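Long-range contacts in dihydropyrimidine amidohydrolase (Dictyostelium discoideum, PDB 2FTW), which catalyses the zinc-dependent, reversible hydrolytic ring opening of 5,6-dihydrouracil and 5,6-dihydrothymine, the second step of reductive pyrimidine breakdown: residues N408-I413 with G429-G434; G350-M355 with T417-V422; A291-M296 with V422-F427; K56-G61 with G400-W405; N125-L130 with R460-P465. One frame throughout, in Å; residues are numbered along the deposited sequence. Where two conformers were deposited one is given.

In the fold
Contact 4 closes before contact 1 opens along the chain, yet strand 431-441 borders both 402-406 and 409-412, so both reach one sheet, as does contact 5 through strand 127-132. The segments of contact 1 alternate with those of contacts 2 and 3, contact 3 encloses contact 2, and contact 5 encloses all three. Contacts 2 and 3 share V422, have centres 12 Å apart, and are tied by N425, which meets D353 and H418; I413 of contact 1 packs on D353. Contacts 3 and 4 have centres 29 Å apart. Together they tie distant residues to barrel strands and nearby loops, with side chains of contacts 2, 3 and 5 about 12 to 13 Å from a zinc ion.

Contact 1: residues N408-I413 with G429-G434; sequences NQSKTI and GIKVTG
An antiparallel pair of strands, 409-412 against the start of 431-441, brings S410 opposite T433, K411 opposite V432 and T412 opposite K431. K411 and V432 form the hydrogen-bonded pair: K411 N reaches V432 O at 3.0 Å, and V432 N returns to K411 O at 2.8 Å. G434 N to Q409 O continues the bonding at one end, I413 N to I430 O at the other.

On the face carrying S410, T412, K431 and T433, the hydroxyls S410 OG and T433 OG1 are 2.7 Å apart and hydrogen-bonded. In both residues the oxygen stands anti to the carbonyl carbon (chi1 -79° and -58°), which turns the two hydroxyls together across the pair. The extended K431 chain lays its CE 3.6 Å from S410 OG, while its amine continues past it, as suits a lysine on an exposed face.

This pair of strands rests on helix 354-363: on the opposite face V432, with I413 beyond the strand, packs against it, both touching I357, while the K411 chain leads away. I413 CD1 meets V432 CG1 at 4.0 Å, the two branched side chains crossing at about a right angle. G429 has a positive phi (77°), which glycine adopts readily, and its N bonds I413 O at 2.8 Å.

Contact 2: residues G350-M355 with T417-V422; sequences GVEDRM and THHHAV
The imidazole of H419 meets the carboxylate of E352 at its edge, OE2 lying in the ring plane of the histidine. H420 also turns an edge to E352: the glutamate's CB sits near that ring plane, 3.4 Å from H420 NE2, while V351 CG1 approaches H420 CE1 obliquely at 3.7 Å. One face of the H418 ring is covered by H420 CB over its centre, so neighbouring histidines pack on one another as well as on E352.

Two nearly straight bonds hold the carboxylate. H419 N donates a hydrogen bond to E352 OE1 at 2.7 Å, on the syn lone pair, and H419 ND1 donates one to OE2 at 2.8 Å. The second donor comes from above the carboxylate plane, 37° out of it, the ring and carboxylate planes being 43° apart. An extended glutamate suits this place: with CG anti to the backbone N (chi1 -171°) and the chain straight beyond it, the carboxylate spans from the turn before helix 354-363 to the 417-422 loop.

A water joins the two segments beside this grip, bonded to H420 NE2, D353 N and D353 OD2. The other ring nitrogen of H420 is held by D80, and H419 also meets W447 edge-to-face.

Gripping both the backbone and the ring of H419 should restrict the turning of the carboxylate, and the two donors would be expected to stabilise its negative charge. G350 is about 8 Å from the side chain of the zinc ligand D325; the polar network joins loop 417-422 to the segment leading into helix 354-363 in that neighbourhood, without touching the zinc.

Contact 3: residues A291-M296 with V422-F427; sequences AAAFVM and VDFNIF
A small aromatic and aliphatic cluster joins the region following helix 288-292 to the loop before strand 431-441; the side chain of I426 is about 9 Å from that of the zinc ligand D325. A293 and F294 face F424 and I426, and no hydrogen bond crosses between the segments.

The methyl of A293 lies over one face of the F424 ring, its CB 3.7 Å from the ring centroid and offset toward the rim. Alanine suits this place because its short side chain lets the ring come close to the type I turn of A292 to V295. F424 in turn presents an edge to F294, CE2 to CE1 at 3.5 Å; the planes stand at 81° with centroids 5.9 Å apart, an oblique pairing.

I426 covers one face of the F294 ring. Its CG2 stands almost on the ring normal, 3.9 Å from the centroid, in a CH-pi contact, while CB reaches F294 CE2 at 3.5 Å. Placing CG2 anti to the carbonyl carbon, with chi1 of 66° measured to CG1, sends the two branches different ways: CG2 to F294, CG1 over the face of the F427 ring.

An Asx turn shapes the loop, N425 OD1 accepting from F427 N at 3.0 Å, and N425 ND2 reaches H418 and D353. F294 also stacks with H282, and F424 meets H290 edge-to-face.

Adhesion across this contact therefore depends on shape and dispersion, with the CH groups of A293 and I426 set against ring pi clouds; the loop makes its polar bonds within itself and with partners such as H418, D353 and N349.

Contact 4: residues K56-G61 with G400-W405; sequences KLLLPG and GDIVIW
Backbone bonding comes first: L57 with W405 and L59 with V403 are hydrogen-bonded antiparallel pairs, each closed by two nearly straight bonds. L57 N to W405 O measures 3.0 Å and the return from W405 N to L57 O 2.8 Å; L59 and V403 exchange bonds of 2.9 Å both ways, from L59 N to V403 O and from V403 N to L59 O. The short strand axes run at 145°, reflecting the twist of the pair. P60 stands opposite I402 at a non-hydrogen-bonded position, where its lack of an N-H costs nothing, and G61 N makes the next bond, to D401 O at 3.2 Å from well above the carbonyl plane.

Apolar packing fills both faces. On the side of L57, L59, V403 and W405, the methyl L59 CD1 comes 3.7 Å from W405 CB and lies obliquely beside the indole. The tryptophan CG is anti to the backbone N (chi1 -168°), an orientation that carries the indole away from strand 57-60 while CB remains against L59. V403 CG2 touches G61 CA at 3.8 Å. On the other face I402 CG2 meets L58 CB at 4.0 Å, and I404 CG2 packs on the aliphatic part of K56. The lysine suits this partly exposed end, its methylenes serving as packing while the amine extends beyond.

D401 accepts a hydrogen bond from A442 N and forms a salt bridge with K391. Helices 354-363 and 370-384 cover the L57-L59-W405 face, where W359 meets the indole and F373 touches L59, while strand 431-441 lies alongside 402-406.

Contact 5: residues N125-L130 with R460-P465; sequences NCDYSL and RFVPRP
F461 sets the edge of its ring against the face of Y128 in an edge-to-face pair, centroids 5.7 Å apart and planes at 72°, where the chain after strand 451-452 runs alongside strand 127-132 of the barrel sheet. Y128 and F461 form a single backbone bridge: Y128 N is bonded to R460 O, and V462 N lies 2.8 Å from Y128 O.

The tight part lies around S129, L130 and R464, all buried. S129 OG donates a hydrogen bond to V462 O at 2.6 Å and accepts from R464 NH1 at 2.7 Å, so a small hydroxyl serves as both donor and acceptor. The serine OG is anti to its own backbone nitrogen (chi1 -163°), which directs it at segment 460-465. A bent arginine suits this place: N155 takes its NE, and its planar end holds S129 OG and L130 O at its edge. F461 CE1 also packs on L130 CD1 at 4.0 Å. Y113 of helix 109-121 packs on L130 and F461, while K117 and A120 touch Y128, whose OH is bonded to D121.

The other end opens toward solvent: R460 is exposed, though buried D127 still holds it. D127 OD1 accepts from R460 N at 3.1 Å, while OD2, on its syn lone pair, takes R460 NH2 at 3.0 Å in a salt bridge. The two side chains run side by side with their flat groups inclined to each other. D127 OD2 also pairs with K391, so one carboxylate answers two cations and its negative charge is probably stabilised.

At the buried end, R464 NH1 reaches L130 O at 2.9 Å from above the carbonyl plane, 64° out of it.

Contact 1: residues N408-I413 with G429-G434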
# COMPACT_ATOMS: atom_id res chain seq x y z
N ASN A 408 20.26 31.58 5.53
CA ASN A 408 21.67 31.42 5.26
C ASN A 408 22.56 31.54 6.49
O ASN A 408 23.75 31.27 6.39
CB ASN A 408 22.11 32.43 4.20
CG ASN A 408 21.46 32.16 2.85
OD1 ASN A 408 21.51 31.04 2.34
ND2 ASN A 408 20.82 33.18 2.29
N GLN A 409 22.01 31.92 7.64
CA GLN A 409 22.80 31.95 8.86
C GLN A 409 22.84 30.57 9.51
O GLN A 409 21.81 29.91 9.65
CB GLN A 409 22.29 33.00 9.85
CG GLN A 409 23.23 33.22 11.05
CD GLN A 409 23.45 34.69 11.37
OE1 GLN A 409 23.84 35.46 10.50
NE2 GLN A 409 23.21 35.07 12.62
N SER A 410 24.04 30.15 9.89
CA SER A 410 24.24 28.87 10.53
C SER A 410 24.36 29.01 12.03
O SER A 410 24.67 30.09 12.58
CB SER A 410 25.46 28.16 9.97
OG SER A 410 25.14 27.56 8.73
N LYS A 411 24.13 27.89 12.69
CA LYS A 411 24.26 27.79 14.13
C LYS A 411 24.39 26.32 14.48
O LYS A 411 23.80 25.47 13.82
CB LYS A 411 23.02 28.39 14.81
CG LYS A 411 22.91 28.08 16.29
CD LYS A 411 21.74 28.80 16.93
CE LYS A 411 20.45 28.00 16.90
NZ LYS A 411 19.42 28.64 17.79
N THR A 412 25.19 26.02 15.50
CA THR A 412 25.17 24.72 16.16
C THR A 412 24.39 24.90 17.44
O THR A 412 24.65 25.82 18.21
CB THR A 412 26.59 24.20 16.48
OG1 THR A 412 27.34 24.07 15.27
CG2 THR A 412 26.53 22.86 17.17
N ILE A 413 23.41 24.02 17.66
CA ILE A 413 22.55 24.09 18.84
C ILE A 413 23.29 23.49 20.05
O ILE A 413 23.93 22.46 19.93
CB ILE A 413 21.22 23.35 18.60
CG1 ILE A 413 20.42 24.09 17.52
CG2 ILE A 413 20.41 23.25 19.89
CD1 ILE A 413 19.27 23.31 16.95
N GLY A 429 24.74 19.82 19.50
CA GLY A 429 25.72 19.62 18.43
C GLY A 429 25.16 19.59 17.02
O GLY A 429 25.92 19.44 16.07
N ILE A 430 23.85 19.75 16.86
CA ILE A 430 23.22 19.68 15.54
C ILE A 430 23.39 21.01 14.82
O ILE A 430 22.95 22.03 15.34
CB ILE A 430 21.73 19.32 15.64
CG1 ILE A 430 21.59 17.86 16.12
CG2 ILE A 430 21.00 19.56 14.30
CD1 ILE A 430 20.16 17.38 16.30
N LYS A 431 23.99 20.98 13.63
CA LYS A 431 24.21 22.19 12.86
C LYS A 431 22.99 22.43 11.99
O LYS A 431 22.54 21.55 11.25
CB LYS A 431 25.46 22.12 11.99
CG LYS A 431 25.87 23.52 11.49
CD LYS A 431 26.83 23.48 10.31
CE LYS A 431 27.28 24.89 9.95
NZ LYS A 431 28.26 24.89 8.84
N VAL A 432 22.46 23.64 12.11
CA VAL A 432 21.31 24.07 11.34
C VAL A 432 21.72 25.29 10.54
O VAL A 432 22.58 26.05 10.97
CB VAL A 432 20.09 24.42 12.24
CG1 VAL A 432 19.59 23.20 12.94
CG2 VAL A 432 20.42 25.51 13.25
N THR A 433 21.13 25.45 9.36
CA THR A 433 21.33 26.63 8.54
C THR A 433 19.96 27.19 8.17
O THR A 433 19.21 26.54 7.46
CB THR A 433 22.15 26.29 7.27
OG1 THR A 433 23.41 25.73 7.66
CG2 THR A 433 22.39 27.53 6.42
N GLY A 434 19.65 28.38 8.67
CA GLY A 434 18.29 28.93 8.65
C GLY A 434 17.77 29.12 10.06
O GLY A 434 17.35 28.17 10.70

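Contact 2: residues G350-M355 with T417-V422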
# COMPACT_ATOMS: atom_id res chain seq x y z
N GLY A 350 11.97 21.38 23.15
CA GLY A 350 11.89 21.71 21.74
C GLY A 350 11.34 23.06 21.34
O GLY A 350 11.46 23.45 20.19
N VAL A 351 10.71 23.77 22.27
CA VAL A 351 10.03 25.03 21.93
C VAL A 351 10.95 26.01 21.18
O VAL A 351 10.53 26.61 20.18
CB VAL A 351 9.37 25.69 23.17
CG1 VAL A 351 10.39 26.42 24.04
CG2 VAL A 351 8.25 26.63 22.72
N GLU A 352 12.21 26.12 21.62
CA GLU A 352 13.15 27.04 20.98
C GLU A 352 13.59 26.56 19.59
O GLU A 352 13.64 27.32 18.64
CB GLU A 352 14.40 27.26 21.86
CG GLU A 352 15.32 28.39 21.34
CD GLU A 352 16.46 28.74 22.29
OE1 GLU A 352 16.42 28.38 23.48
OE2 GLU A 352 17.39 29.44 21.85
N ASP A 353 13.89 25.28 19.48
CA ASP A 353 14.57 24.77 18.30
C ASP A 353 13.67 24.16 17.22
O ASP A 353 14.16 23.81 16.14
CB ASP A 353 15.66 23.82 18.75
CG ASP A 353 16.68 24.52 19.64
OD1 ASP A 353 17.33 25.47 19.16
OD2 ASP A 353 16.82 24.15 20.83
N ARG A 354 12.37 24.08 17.49
CA ARG A 354 11.41 23.45 16.55
C ARG A 354 11.60 23.93 15.13
O ARG A 354 11.82 23.16 14.23
CB ARG A 354 9.96 23.71 16.99
CG ARG A 354 8.90 23.14 16.03
CD ARG A 354 7.47 23.35 16.51
NE ARG A 354 7.16 24.77 16.58
CZ ARG A 354 6.25 25.42 15.86
NH1 ARG A 354 6.12 26.73 16.03
NH2 ARG A 354 5.46 24.79 14.98
N MET A 355 11.53 25.24 14.93
CA MET A 355 11.53 25.78 13.58
C MET A 355 12.82 25.60 12.80
O MET A 355 12.79 25.35 11.60
CB MET A 355 11.09 27.24 13.61
CG MET A 355 9.59 27.31 13.77
SD MET A 355 8.94 28.94 13.78
CE MET A 355 9.25 29.49 12.11
N THR A 417 24.23 27.77 24.85
CA THR A 417 23.65 28.99 24.26
C THR A 417 22.13 29.05 24.18
O THR A 417 21.58 30.07 23.76
CB THR A 417 24.21 29.22 22.84
OG1 THR A 417 23.87 28.10 22.00
CG2 THR A 417 25.72 29.40 22.87
N HIS A 418 21.42 27.99 24.56
CA HIS A 418 19.96 28.01 24.46
C HIS A 418 19.36 28.87 25.56
O HIS A 418 20.07 29.35 26.44
CB HIS A 418 19.35 26.60 24.45
CG HIS A 418 19.42 25.87 25.76
ND1 HIS A 418 19.14 24.53 25.87
CD2 HIS A 418 19.76 26.28 27.01
CE1 HIS A 418 19.29 24.15 27.12
NE2 HIS A 418 19.66 25.19 27.83
N HIS A 419 18.05 29.07 25.48
CA HIS A 419 17.33 29.92 26.43
C HIS A 419 16.31 29.12 27.23
O HIS A 419 15.43 29.68 27.88
CB HIS A 419 16.72 31.09 25.66
CG HIS A 419 17.73 31.85 24.86
ND1 HIS A 419 18.14 31.45 23.61
CD2 HIS A 419 18.50 32.92 25.18
CE1 HIS A 419 19.08 32.27 23.17
NE2 HIS A 419 19.32 33.17 24.11
N HIS A 420 16.47 27.80 27.20
CA HIS A 420 15.71 26.92 28.08
C HIS A 420 16.28 27.02 29.49
O HIS A 420 17.46 27.31 29.67
CB HIS A 420 15.82 25.48 27.59
CG HIS A 420 14.98 25.19 26.38
ND1 HIS A 420 13.79 24.50 26.45
CD2 HIS A 420 15.14 25.53 25.08
CE1 HIS A 420 13.26 24.42 25.24
NE2 HIS A 420 14.06 25.04 24.40
N ALA A 421 15.43 26.78 30.49
CA ALA A 421 15.88 26.75 31.89
C ALA A 421 16.55 25.42 32.23
O ALA A 421 17.23 25.32 33.24
CB ALA A 421 14.73 27.01 32.84
N VAL A 422 16.36 24.41 31.40
CA VAL A 422 16.98 23.11 31.62
C VAL A 422 18.39 23.05 31.09
O VAL A 422 18.71 23.68 30.09
CB VAL A 422 16.14 21.95 31.03
CG1 VAL A 422 14.87 21.81 31.84
CG2 VAL A 422 15.84 22.15 29.52
O HOH W 1 14.39 23.65 21.87

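Contact 3: residues A291-M296 with V422-F427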
# COMPACT_ATOMS: atom_id res chain seq x y z
N ALA A 291 21.14 9.14 28.28
CA ALA A 291 20.07 8.23 27.89
C ALA A 291 18.70 8.63 28.43
O ALA A 291 17.74 8.77 27.67
CB ALA A 291 20.41 6.81 28.32
N ALA A 292 18.62 8.82 29.75
CA ALA A 292 17.39 9.24 30.43
C ALA A 292 16.83 10.59 29.95
O ALA A 292 15.62 10.84 30.03
CB ALA A 292 17.61 9.28 31.93
N ALA A 293 17.71 11.47 29.48
CA ALA A 293 17.31 12.79 28.98
C ALA A 293 16.45 12.77 27.72
O ALA A 293 15.78 13.76 27.41
CB ALA A 293 18.52 13.64 28.73
N PHE A 294 16.47 11.67 26.98
CA PHE A 294 15.70 11.57 25.74
C PHE A 294 14.38 10.82 25.94
O PHE A 294 13.63 10.62 24.97
CB PHE A 294 16.52 10.90 24.65
CG PHE A 294 17.56 11.80 24.03
CD1 PHE A 294 18.69 12.17 24.73
CD2 PHE A 294 17.43 12.23 22.72
CE1 PHE A 294 19.66 12.97 24.16
CE2 PHE A 294 18.40 13.02 22.14
CZ PHE A 294 19.52 13.39 22.88
N VAL A 295 14.12 10.41 27.18
CA VAL A 295 12.91 9.66 27.51
C VAL A 295 11.68 10.57 27.50
O VAL A 295 11.62 11.64 28.14
CB VAL A 295 13.04 8.91 28.89
CG1 VAL A 295 11.72 8.30 29.31
CG2 VAL A 295 14.11 7.80 28.80
N MET A 296 10.69 10.14 26.72
CA MET A 296 9.38 10.76 26.66
C MET A 296 8.42 9.68 26.17
O MET A 296 8.85 8.58 25.83
CB MET A 296 9.39 11.95 25.70
CG MET A 296 9.70 11.61 24.25
SD MET A 296 9.14 12.90 23.12
CE MET A 296 7.37 12.61 23.04
N VAL A 422 16.36 24.41 31.40
CA VAL A 422 16.98 23.11 31.62
C VAL A 422 18.39 23.05 31.09
O VAL A 422 18.71 23.68 30.09
CB VAL A 422 16.14 21.95 31.03
CG1 VAL A 422 14.87 21.81 31.84
CG2 VAL A 422 15.84 22.15 29.52
N ASP A 423 19.23 22.26 31.76
CA ASP A 423 20.67 22.22 31.48
C ASP A 423 21.08 21.11 30.51
O ASP A 423 22.18 20.56 30.61
CB ASP A 423 21.45 22.08 32.81
N PHE A 424 20.19 20.79 29.57
CA PHE A 424 20.42 19.76 28.56
C PHE A 424 19.55 20.07 27.35
O PHE A 424 18.47 20.65 27.51
CB PHE A 424 20.08 18.37 29.12
CG PHE A 424 20.54 17.22 28.25
CD1 PHE A 424 21.82 16.71 28.37
CD2 PHE A 424 19.67 16.66 27.31
CE1 PHE A 424 22.25 15.66 27.57
CE2 PHE A 424 20.09 15.60 26.50
CZ PHE A 424 21.38 15.11 26.63
N ASN A 425 20.06 19.75 26.16
CA ASN A 425 19.35 19.89 24.89
C ASN A 425 19.50 18.60 24.06
O ASN A 425 20.60 18.07 23.87
CB ASN A 425 19.90 21.10 24.11
CG ASN A 425 18.90 21.65 23.09
OD1 ASN A 425 18.44 20.94 22.21
ND2 ASN A 425 18.61 22.94 23.19
N ILE A 426 18.37 18.06 23.58
CA ILE A 426 18.40 16.83 22.80
C ILE A 426 18.98 17.05 21.39
O ILE A 426 19.48 16.12 20.77
CB ILE A 426 17.01 16.14 22.75
CG1 ILE A 426 15.98 16.98 21.99
CG2 ILE A 426 16.54 15.80 24.19
CD1 ILE A 426 14.74 16.19 21.65
N PHE A 427 18.92 18.30 20.91
CA PHE A 427 19.51 18.70 19.63
C PHE A 427 20.97 19.18 19.78
O PHE A 427 21.51 19.78 18.86
CB PHE A 427 18.66 19.78 18.95
CG PHE A 427 17.20 19.45 18.88
CD1 PHE A 427 16.75 18.39 18.08
CD2 PHE A 427 16.28 20.15 19.65
CE1 PHE A 427 15.40 18.05 18.03
CE2 PHE A 427 14.92 19.82 19.60
CZ PHE A 427 14.48 18.76 18.80

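Contact 4: residues K56-G61 with G400-W405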
# COMPACT_ATOMS: atom_id res chain seq x y z
N LYS A 56 16.30 38.52 3.65
CA LYS A 56 15.65 37.72 4.68
C LYS A 56 14.17 37.51 4.36
O LYS A 56 13.62 38.13 3.45
CB LYS A 56 15.82 38.38 6.04
CG LYS A 56 17.25 38.27 6.54
CD LYS A 56 17.60 39.33 7.55
CE LYS A 56 19.10 39.30 7.83
NZ LYS A 56 19.44 40.01 9.09
N LEU A 57 13.55 36.62 5.14
CA LEU A 57 12.16 36.23 4.94
C LEU A 57 11.32 36.70 6.10
O LEU A 57 11.78 36.70 7.24
CB LEU A 57 12.07 34.71 4.80
CG LEU A 57 13.08 34.09 3.83
CD1 LEU A 57 12.86 32.59 3.77
CD2 LEU A 57 12.99 34.73 2.42
N LEU A 58 10.10 37.14 5.79
CA LEU A 58 9.09 37.47 6.80
C LEU A 58 8.10 36.31 6.85
O LEU A 58 7.34 36.09 5.89
CB LEU A 58 8.36 38.76 6.44
CG LEU A 58 9.09 40.08 6.70
CD1 LEU A 58 10.39 40.18 5.93
CD2 LEU A 58 8.19 41.24 6.36
N LEU A 59 8.13 35.56 7.94
CA LEU A 59 7.22 34.44 8.15
C LEU A 59 6.21 34.79 9.23
O LEU A 59 6.53 35.57 10.16
CB LEU A 59 7.99 33.18 8.58
CG LEU A 59 9.35 32.97 7.93
CD1 LEU A 59 9.95 31.68 8.44
CD2 LEU A 59 9.25 32.95 6.41
N PRO A 60 4.99 34.23 9.13
CA PRO A 60 4.09 34.36 10.27
C PRO A 60 4.75 33.67 11.46
O PRO A 60 5.40 32.63 11.29
CB PRO A 60 2.83 33.61 9.83
CG PRO A 60 2.93 33.51 8.33
CD PRO A 60 4.38 33.44 8.03
N GLY A 61 4.59 34.26 12.64
CA GLY A 61 5.11 33.65 13.84
C GLY A 61 4.74 32.18 13.93
O GLY A 61 3.62 31.79 13.59
N GLY A 400 0.25 41.41 14.09
CA GLY A 400 1.62 41.74 13.75
C GLY A 400 2.63 40.93 14.53
O GLY A 400 3.52 41.50 15.17
N ASP A 401 2.47 39.60 14.47
CA ASP A 401 3.47 38.62 14.95
C ASP A 401 4.25 38.09 13.74
O ASP A 401 3.70 37.34 12.93
CB ASP A 401 2.79 37.43 15.65
CG ASP A 401 1.92 37.84 16.84
OD1 ASP A 401 2.06 38.97 17.37
OD2 ASP A 401 1.09 36.99 17.26
N ILE A 402 5.51 38.48 13.62
CA ILE A 402 6.31 38.18 12.44
C ILE A 402 7.75 37.76 12.80
O ILE A 402 8.35 38.32 13.71
CB ILE A 402 6.34 39.39 11.49
CG1 ILE A 402 4.89 39.80 11.15
CG2 ILE A 402 7.16 39.08 10.22
CD1 ILE A 402 4.72 40.87 10.08
N VAL A 403 8.27 36.79 12.06
CA VAL A 403 9.65 36.33 12.24
C VAL A 403 10.50 36.70 11.04
O VAL A 403 10.16 36.35 9.90
CB VAL A 403 9.71 34.81 12.43
CG1 VAL A 403 11.14 34.35 12.74
CG2 VAL A 403 8.83 34.43 13.55
N ILE A 404 11.60 37.40 11.29
CA ILE A 404 12.62 37.64 10.29
C ILE A 404 13.58 36.46 10.31
O ILE A 404 14.37 36.28 11.24
CB ILE A 404 13.34 38.97 10.52
CG1 ILE A 404 12.30 40.10 10.47
CG2 ILE A 404 14.38 39.18 9.44
CD1 ILE A 404 12.84 41.44 10.83
N TRP A 405 13.50 35.67 9.25
CA TRP A 405 14.19 34.40 9.13
C TRP A 405 15.39 34.57 8.22
O TRP A 405 15.27 35.15 7.15
CB TRP A 405 13.22 33.39 8.51
CG TRP A 405 13.72 32.00 8.60
CD1 TRP A 405 14.41 31.32 7.64
CD2 TRP A 405 13.61 31.14 9.72
NE1 TRP A 405 14.74 30.07 8.10
CE2 TRP A 405 14.26 29.93 9.37
CE3 TRP A 405 13.03 31.26 10.99
CZ2 TRP A 405 14.33 28.85 10.25
CZ3 TRP A 405 13.10 30.18 11.86
CH2 TRP A 405 13.76 28.99 11.48

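Contact 5: residues N125-L130 with R460-P465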
# COMPACT_ATOMS: atom_id res chain seq x y z
N ASN A 125 5.18 35.86 27.51
CA ASN A 125 5.82 36.92 26.72
C ASN A 125 5.27 37.03 25.30
O ASN A 125 5.69 37.89 24.52
CB ASN A 125 7.32 36.65 26.68
CG ASN A 125 7.94 36.70 28.05
OD1 ASN A 125 8.12 37.77 28.62
ND2 ASN A 125 8.24 35.54 28.61
N CYS A 126 4.32 36.15 24.99
CA CYS A 126 3.67 36.09 23.68
C CYS A 126 2.27 35.54 23.90
O CYS A 126 1.97 35.06 24.99
CB CYS A 126 4.46 35.20 22.71
SG CYS A 126 4.57 33.44 23.16
N ASP A 127 1.41 35.63 22.89
CA ASP A 127 0.03 35.15 23.02
C ASP A 127 -0.01 33.63 23.21
O ASP A 127 0.90 32.91 22.80
CB ASP A 127 -0.81 35.56 21.82
CG ASP A 127 -1.13 37.06 21.80
OD1 ASP A 127 -0.58 37.81 22.64
OD2 ASP A 127 -1.94 37.48 20.93
N TYR A 128 -1.08 33.16 23.86
CA TYR A 128 -1.26 31.74 24.09
C TYR A 128 -2.74 31.33 24.11
O TYR A 128 -3.65 32.15 24.10
CB TYR A 128 -0.58 31.32 25.40
CG TYR A 128 -1.38 31.68 26.64
CD1 TYR A 128 -1.49 33.00 27.07
CD2 TYR A 128 -2.04 30.69 27.37
CE1 TYR A 128 -2.24 33.33 28.20
CE2 TYR A 128 -2.80 31.00 28.48
CZ TYR A 128 -2.89 32.32 28.90
OH TYR A 128 -3.63 32.61 30.02
N SER A 129 -2.96 30.03 24.14
CA SER A 129 -4.29 29.50 24.43
C SER A 129 -4.13 28.12 25.07
O SER A 129 -3.01 27.67 25.31
CB SER A 129 -5.14 29.49 23.15
OG SER A 129 -6.52 29.36 23.45
N LEU A 130 -5.25 27.44 25.34
CA LEU A 130 -5.25 26.22 26.16
C LEU A 130 -6.18 25.10 25.64
O LEU A 130 -7.38 25.36 25.36
CB LEU A 130 -5.69 26.58 27.57
CG LEU A 130 -4.84 27.54 28.40
CD1 LEU A 130 -5.67 28.11 29.55
CD2 LEU A 130 -3.58 26.83 28.92
N ARG A 460 -1.29 37.64 25.63
CA ARG A 460 -2.71 37.54 25.94
C ARG A 460 -3.22 36.13 25.64
O ARG A 460 -2.69 35.41 24.78
CB ARG A 460 -3.50 38.55 25.12
CG ARG A 460 -2.93 39.98 25.11
CD ARG A 460 -3.52 40.78 23.95
NE ARG A 460 -3.04 40.32 22.64
CZ ARG A 460 -3.47 40.78 21.47
NH1 ARG A 460 -4.40 41.72 21.40
NH2 ARG A 460 -2.96 40.29 20.34
N PHE A 461 -4.26 35.73 26.37
CA PHE A 461 -5.00 34.52 26.05
C PHE A 461 -5.85 34.82 24.82
O PHE A 461 -6.47 35.89 24.74
CB PHE A 461 -5.89 34.11 27.23
CG PHE A 461 -6.81 32.96 26.94
CD1 PHE A 461 -6.37 31.65 27.07
CD2 PHE A 461 -8.13 33.19 26.54
CE1 PHE A 461 -7.23 30.58 26.81
CE2 PHE A 461 -8.99 32.14 26.27
CZ PHE A 461 -8.54 30.83 26.41
N VAL A 462 -5.85 33.89 23.87
CA VAL A 462 -6.63 34.01 22.65
C VAL A 462 -7.72 32.90 22.63
O VAL A 462 -7.40 31.71 22.60
CB VAL A 462 -5.73 33.92 21.41
CG1 VAL A 462 -6.51 34.24 20.16
CG2 VAL A 462 -4.57 34.90 21.53
N PRO A 463 -9.00 33.30 22.69
CA PRO A 463 -10.09 32.33 22.63
C PRO A 463 -10.22 31.69 21.25
O PRO A 463 -9.84 32.29 20.25
CB PRO A 463 -11.33 33.16 22.97
CG PRO A 463 -10.96 34.55 22.62
CD PRO A 463 -9.50 34.68 22.83
N ARG A 464 -10.76 30.48 21.21
CA ARG A 464 -10.86 29.70 19.98
C ARG A 464 -12.30 29.23 19.82
O ARG A 464 -12.75 28.32 20.53
CB ARG A 464 -9.90 28.51 20.03
CG ARG A 464 -8.49 28.90 20.45
CD ARG A 464 -7.48 27.79 20.21
NE ARG A 464 -7.94 26.47 20.67
CZ ARG A 464 -7.94 26.06 21.93
NH1 ARG A 464 -7.52 26.86 22.90
NH2 ARG A 464 -8.36 24.84 22.23
N PRO A 465 -13.06 29.89 18.93
CA PRO A 465 -14.46 29.49 18.72
C PRO A 465 -14.65 28.04 18.26
O PRO A 465 -13.79 27.47 17.54
CB PRO A 465 -14.94 30.46 17.63
CG PRO A 465 -14.05 31.64 17.74
CD PRO A 465 -12.71 31.08 18.13